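Local coordinates for propionate kinase (Francisella tularensis subsp. tularensis, PDB 3KHY), which probably catalyses the reversible transfer of a phosphoryl group from ATP to acetate, with magnesium as cofactor, and is named a propionate kinase, at residues 225-237 against 293-305. Numbering follows the deposited sequence.
Sequences LDGLVMGTRSGCI and IEIFSHRVAKFVA
R299 reaches from helix 287-307 into a bend of the 225-237 loop, where its NH1 donates to two backbone carbonyls seven residues apart: to G227 O at 3.0 Å, tilted from the guanidinium plane, and to S234 O at 2.9 Å (N-H...O 158°), which lies near that plane and receives NH1 on a lone pair. Arginine suits this place because its flat head offers NH1 to two carbonyls and NH2 to a water while both faces are packed; G227 O also accepts from C236 N. R299 CG lies anti to its own backbone N (chi1 -173°), and a bend at chi3 (-51°) turns the head into the loop. V229 CG2 sits over the centre of one guanidinium face, 3.5 Å from R299 CZ, while C236 CB lies over the opposite face. The same loop carries R233, predicted to stabilise the transition state in this acetokinase of the actin-like ATPase clan. V229 and L228 are both closely packed: V229 CG1 lies 3.9 Å from F296 CD2, and L228 CD2 meets F303 CD2 at 3.6 Å and also touches V300. L228 CD1 is 4.2 Å from V300 CG2, so a forked apolar side chain suits the place, with C205 of strand 205-211 adjoining. The looser side lies at the partly exposed C236, where SG stands at the edge of the F303 ring, 3.9 Å from CZ, and a water links S234 O and C236 O to R299 NH2.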
loop_
_atom_site.group_PDB
_atom_site.type_symbol
_atom_site.label_atom_id
_atom_site.label_comp_id
_atom_site.label_asym_id
_atom_site.label_seq_id
_atom_site.Cartn_x
_atom_site.Cartn_y
_atom_site.Cartn_z
ATOM N N LEU A 225 10.358 0.187 6.208
ATOM C CA LEU A 225 10.393 0.748 4.848
ATOM C C LEU A 225 9.013 1.171 4.303
ATOM O O LEU A 225 8.914 2.115 3.518
ATOM C CB LEU A 225 11.010 -0.263 3.882
ATOM C CG LEU A 225 10.959 0.099 2.395
ATOM C CD1 LEU A 225 11.737 1.387 2.120
ATOM C CD2 LEU A 225 11.506 -1.045 1.569
ATOM N N ASP A 226 7.956 0.475 4.709
ATOM C CA ASP A 226 6.647 0.621 4.052
ATOM C C ASP A 226 5.816 1.803 4.559
ATOM O O ASP A 226 6.041 2.325 5.665
ATOM C CB ASP A 226 5.827 -0.653 4.240
ATOM C CG ASP A 226 4.793 -0.865 3.131
ATOM O OD1 ASP A 226 4.795 -0.114 2.120
ATOM O OD2 ASP A 226 3.978 -1.797 3.274
ATOM N N GLY A 227 4.834 2.201 3.754
ATOM C CA GLY A 227 3.840 3.171 4.176
ATOM C C GLY A 227 4.045 4.589 3.672
ATOM O O GLY A 227 4.041 4.846 2.455
ATOM N N LEU A 228 4.212 5.509 4.615
ATOM C CA LEU A 228 4.354 6.941 4.320
ATOM C C LEU A 228 5.652 7.284 3.590
ATOM O O LEU A 228 6.649 6.552 3.699
ATOM C CB LEU A 228 4.277 7.755 5.628
ATOM C CG LEU A 228 2.958 7.683 6.399
ATOM C CD1 LEU A 228 2.981 8.626 7.635
ATOM C CD2 LEU A 228 1.776 8.021 5.474
ATOM N N VAL A 229 5.640 8.403 2.855
ATOM C CA VAL A 229 6.872 8.970 2.299
ATOM C C VAL A 229 7.783 9.402 3.454
ATOM O O VAL A 229 7.308 9.947 4.450
ATOM C CB VAL A 229 6.576 10.194 1.387
ATOM C CG1 VAL A 229 7.875 10.847 0.890
ATOM C CG2 VAL A 229 5.692 9.772 0.213
HETATM N N MSE A 230 9.082 9.140 3.339
HETATM C CA MSE A 230 10.024 9.513 4.397
HETATM C C MSE A 230 11.242 10.259 3.829
HETATM O O MSE A 230 11.281 10.574 2.645
HETATM C CB MSE A 230 10.449 8.274 5.194
HETATM C CG MSE A 230 9.322 7.264 5.375
HETATM SE SE MSE A 230 9.765 5.773 6.598
HETATM C CE MSE A 230 8.287 4.581 6.113
ATOM N N GLY A 231 12.232 10.542 4.670
ATOM C CA GLY A 231 13.407 11.281 4.222
ATOM C C GLY A 231 14.130 10.605 3.069
ATOM O O GLY A 231 14.416 11.228 2.048
ATOM N N THR A 232 14.431 9.320 3.228
ATOM C CA THR A 232 15.105 8.573 2.169
ATOM C C THR A 232 14.421 7.247 1.795
ATOM O O THR A 232 14.919 6.529 0.925
ATOM C CB THR A 232 16.582 8.293 2.527
ATOM O OG1 THR A 232 16.657 7.300 3.560
ATOM C CG2 THR A 232 17.272 9.579 3.001
ATOM N N ARG A 233 13.296 6.935 2.443
ATOM C CA ARG A 233 12.541 5.706 2.157
ATOM C C ARG A 233 11.288 5.970 1.323
ATOM O O ARG A 233 10.561 6.930 1.570
ATOM C CB ARG A 233 12.130 5.007 3.456
ATOM C CG ARG A 233 13.291 4.443 4.260
ATOM C CD ARG A 233 12.844 4.022 5.637
ATOM N NE ARG A 233 13.376 4.911 6.665
ATOM C CZ ARG A 233 13.075 4.826 7.958
ATOM N NH1 ARG A 233 12.240 3.893 8.387
ATOM N NH2 ARG A 233 13.609 5.679 8.820
ATOM N N SER A 234 11.022 5.077 0.373
ATOM C CA SER A 234 9.922 5.218 -0.572
ATOM C C SER A 234 8.528 5.114 0.044
ATOM O O SER A 234 7.576 5.723 -0.451
ATOM C CB SER A 234 10.041 4.130 -1.638
ATOM O OG SER A 234 9.840 2.843 -1.062
ATOM N N GLY A 235 8.403 4.329 1.109
ATOM C CA GLY A 235 7.090 3.932 1.590
ATOM C C GLY A 235 6.406 3.068 0.540
ATOM O O GLY A 235 7.081 2.407 -0.253
ATOM N N CYS A 236 5.073 3.076 0.537
ATOM C CA CYS A 236 4.266 2.274 -0.387
ATOM C C CYS A 236 4.742 2.324 -1.828
ATOM O O CYS A 236 4.969 3.403 -2.373
ATOM C CB CYS A 236 2.818 2.764 -0.370
ATOM S SG CYS A 236 1.950 2.391 1.156
ATOM N N ILE A 237 4.855 1.156 -2.451
ATOM C CA ILE A 237 5.180 1.086 -3.874
ATOM C C ILE A 237 4.751 -0.276 -4.444
ATOM O O ILE A 237 4.653 -1.262 -3.712
ATOM C CB ILE A 237 6.685 1.346 -4.106
ATOM C CG1 ILE A 237 7.004 1.513 -5.592
ATOM C CG2 ILE A 237 7.539 0.221 -3.505
ATOM C CD1 ILE A 237 8.368 2.168 -5.807
ATOM N N ILE A 293 6.726 17.820 -1.335
ATOM C CA ILE A 293 5.819 18.144 -0.234
ATOM C C ILE A 293 4.378 17.731 -0.546
ATOM O O ILE A 293 3.677 17.246 0.337
ATOM C CB ILE A 293 5.904 19.644 0.142
ATOM C CG1 ILE A 293 7.225 19.924 0.874
ATOM C CG2 ILE A 293 4.724 20.068 1.020
ATOM C CD1 ILE A 293 7.503 21.414 1.094
ATOM N N GLU A 294 3.944 17.923 -1.794
ATOM C CA GLU A 294 2.615 17.481 -2.215
ATOM C C GLU A 294 2.511 15.959 -2.109
ATOM O O GLU A 294 1.554 15.438 -1.548
ATOM C CB GLU A 294 2.293 17.922 -3.650
ATOM C CG GLU A 294 2.176 19.441 -3.824
ATOM C CD GLU A 294 1.138 20.035 -2.893
ATOM O OE1 GLU A 294 -0.064 19.717 -3.062
ATOM O OE2 GLU A 294 1.525 20.797 -1.982
ATOM N N ILE A 295 3.492 15.240 -2.650
ATOM C CA ILE A 295 3.441 13.769 -2.583
ATOM C C ILE A 295 3.423 13.305 -1.119
ATOM O O ILE A 295 2.608 12.479 -0.725
ATOM C CB ILE A 295 4.605 13.137 -3.361
ATOM C CG1 ILE A 295 4.486 13.489 -4.847
ATOM C CG2 ILE A 295 4.604 11.621 -3.197
ATOM C CD1 ILE A 295 5.689 13.049 -5.673
ATOM N N PHE A 296 4.325 13.846 -0.314
ATOM C CA PHE A 296 4.408 13.501 1.110
ATOM C C PHE A 296 3.085 13.788 1.823
ATOM O O PHE A 296 2.523 12.919 2.494
ATOM C CB PHE A 296 5.560 14.312 1.709
ATOM C CG PHE A 296 5.766 14.156 3.198
ATOM C CD1 PHE A 296 4.982 14.859 4.101
ATOM C CD2 PHE A 296 6.832 13.404 3.685
ATOM C CE1 PHE A 296 5.198 14.760 5.462
ATOM C CE2 PHE A 296 7.063 13.303 5.051
ATOM C CZ PHE A 296 6.247 13.985 5.944
ATOM N N SER A 297 2.577 15.008 1.674
ATOM C CA SER A 297 1.391 15.418 2.422
ATOM C C SER A 297 0.152 14.645 2.000
ATOM O O SER A 297 -0.667 14.284 2.832
ATOM C CB SER A 297 1.136 16.920 2.256
ATOM O OG SER A 297 2.248 17.684 2.707
ATOM N N HIS A 298 0.005 14.423 0.697
ATOM C CA HIS A 298 -1.162 13.698 0.184
ATOM C C HIS A 298 -1.191 12.264 0.685
ATOM O O HIS A 298 -2.249 11.720 1.014
ATOM C CB HIS A 298 -1.162 13.704 -1.333
ATOM C CG HIS A 298 -2.360 13.039 -1.926
ATOM N ND1 HIS A 298 -3.616 13.605 -1.886
ATOM C CD2 HIS A 298 -2.498 11.852 -2.558
ATOM C CE1 HIS A 298 -4.479 12.793 -2.472
ATOM N NE2 HIS A 298 -3.824 11.726 -2.894
ATOM N N ARG A 299 -0.023 11.632 0.761
ATOM C CA ARG A 299 -0.001 10.263 1.255
ATOM C C ARG A 299 -0.427 10.206 2.726
ATOM O O ARG A 299 -1.219 9.334 3.112
ATOM C CB ARG A 299 1.358 9.583 1.055
ATOM C CG ARG A 299 1.269 8.102 1.444
ATOM C CD ARG A 299 2.460 7.278 1.032
ATOM N NE ARG A 299 2.827 7.412 -0.383
ATOM C CZ ARG A 299 3.977 6.949 -0.858
ATOM N NH1 ARG A 299 4.812 6.330 -0.023
ATOM N NH2 ARG A 299 4.298 7.106 -2.139
ATOM N N VAL A 300 0.046 11.151 3.540
ATOM C CA VAL A 300 -0.412 11.184 4.939
ATOM C C VAL A 300 -1.932 11.368 4.985
ATOM O O VAL A 300 -2.630 10.682 5.738
ATOM C CB VAL A 300 0.241 12.328 5.762
ATOM C CG1 VAL A 300 -0.378 12.393 7.187
ATOM C CG2 VAL A 300 1.762 12.161 5.822
ATOM N N ALA A 301 -2.445 12.313 4.197
ATOM C CA ALA A 301 -3.884 12.547 4.161
ATOM C C ALA A 301 -4.665 11.306 3.727
ATOM O O ALA A 301 -5.715 11.015 4.294
ATOM C CB ALA A 301 -4.224 13.738 3.268
ATOM N N LYS A 302 -4.160 10.568 2.730
ATOM C CA LYS A 302 -4.818 9.332 2.306
ATOM C C LYS A 302 -4.908 8.267 3.416
ATOM O O LYS A 302 -5.932 7.583 3.537
ATOM C CB LYS A 302 -4.158 8.745 1.045
ATOM C CG LYS A 302 -4.679 9.396 -0.234
ATOM C CD LYS A 302 -4.006 8.862 -1.472
ATOM C CE LYS A 302 -4.401 7.420 -1.743
ATOM N NZ LYS A 302 -3.719 6.961 -2.979
ATOM N N PHE A 303 -3.844 8.125 4.204
ATOM C CA PHE A 303 -3.850 7.189 5.322
ATOM C C PHE A 303 -4.820 7.649 6.413
ATOM O O PHE A 303 -5.558 6.851 6.967
ATOM C CB PHE A 303 -2.439 6.989 5.903
ATOM C CG PHE A 303 -1.667 5.856 5.261
ATOM C CD1 PHE A 303 -1.716 4.570 5.790
ATOM C CD2 PHE A 303 -0.922 6.075 4.112
ATOM C CE1 PHE A 303 -1.026 3.530 5.189
ATOM C CE2 PHE A 303 -0.214 5.044 3.515
ATOM C CZ PHE A 303 -0.266 3.769 4.056
ATOM N N VAL A 304 -4.797 8.936 6.741
ATOM C CA VAL A 304 -5.735 9.466 7.711
ATOM C C VAL A 304 -7.152 9.133 7.273
ATOM O O VAL A 304 -7.938 8.592 8.046
ATOM C CB VAL A 304 -5.622 10.991 7.833
ATOM C CG1 VAL A 304 -6.773 11.529 8.682
ATOM C CG2 VAL A 304 -4.268 11.370 8.437
ATOM N N ALA A 305 -7.476 9.463 6.027
ATOM C CA ALA A 305 -8.808 9.172 5.486
ATOM C C ALA A 305 -9.158 7.689 5.586
ATOM O O ALA A 305 -10.291 7.322 5.960
ATOM C CB ALA A 305 -8.916 9.645 4.036
HETATM O O HOH W 1 3.839 10.548 3.437
HETATM O O HOH W 2 6.629 5.445 -2.919
#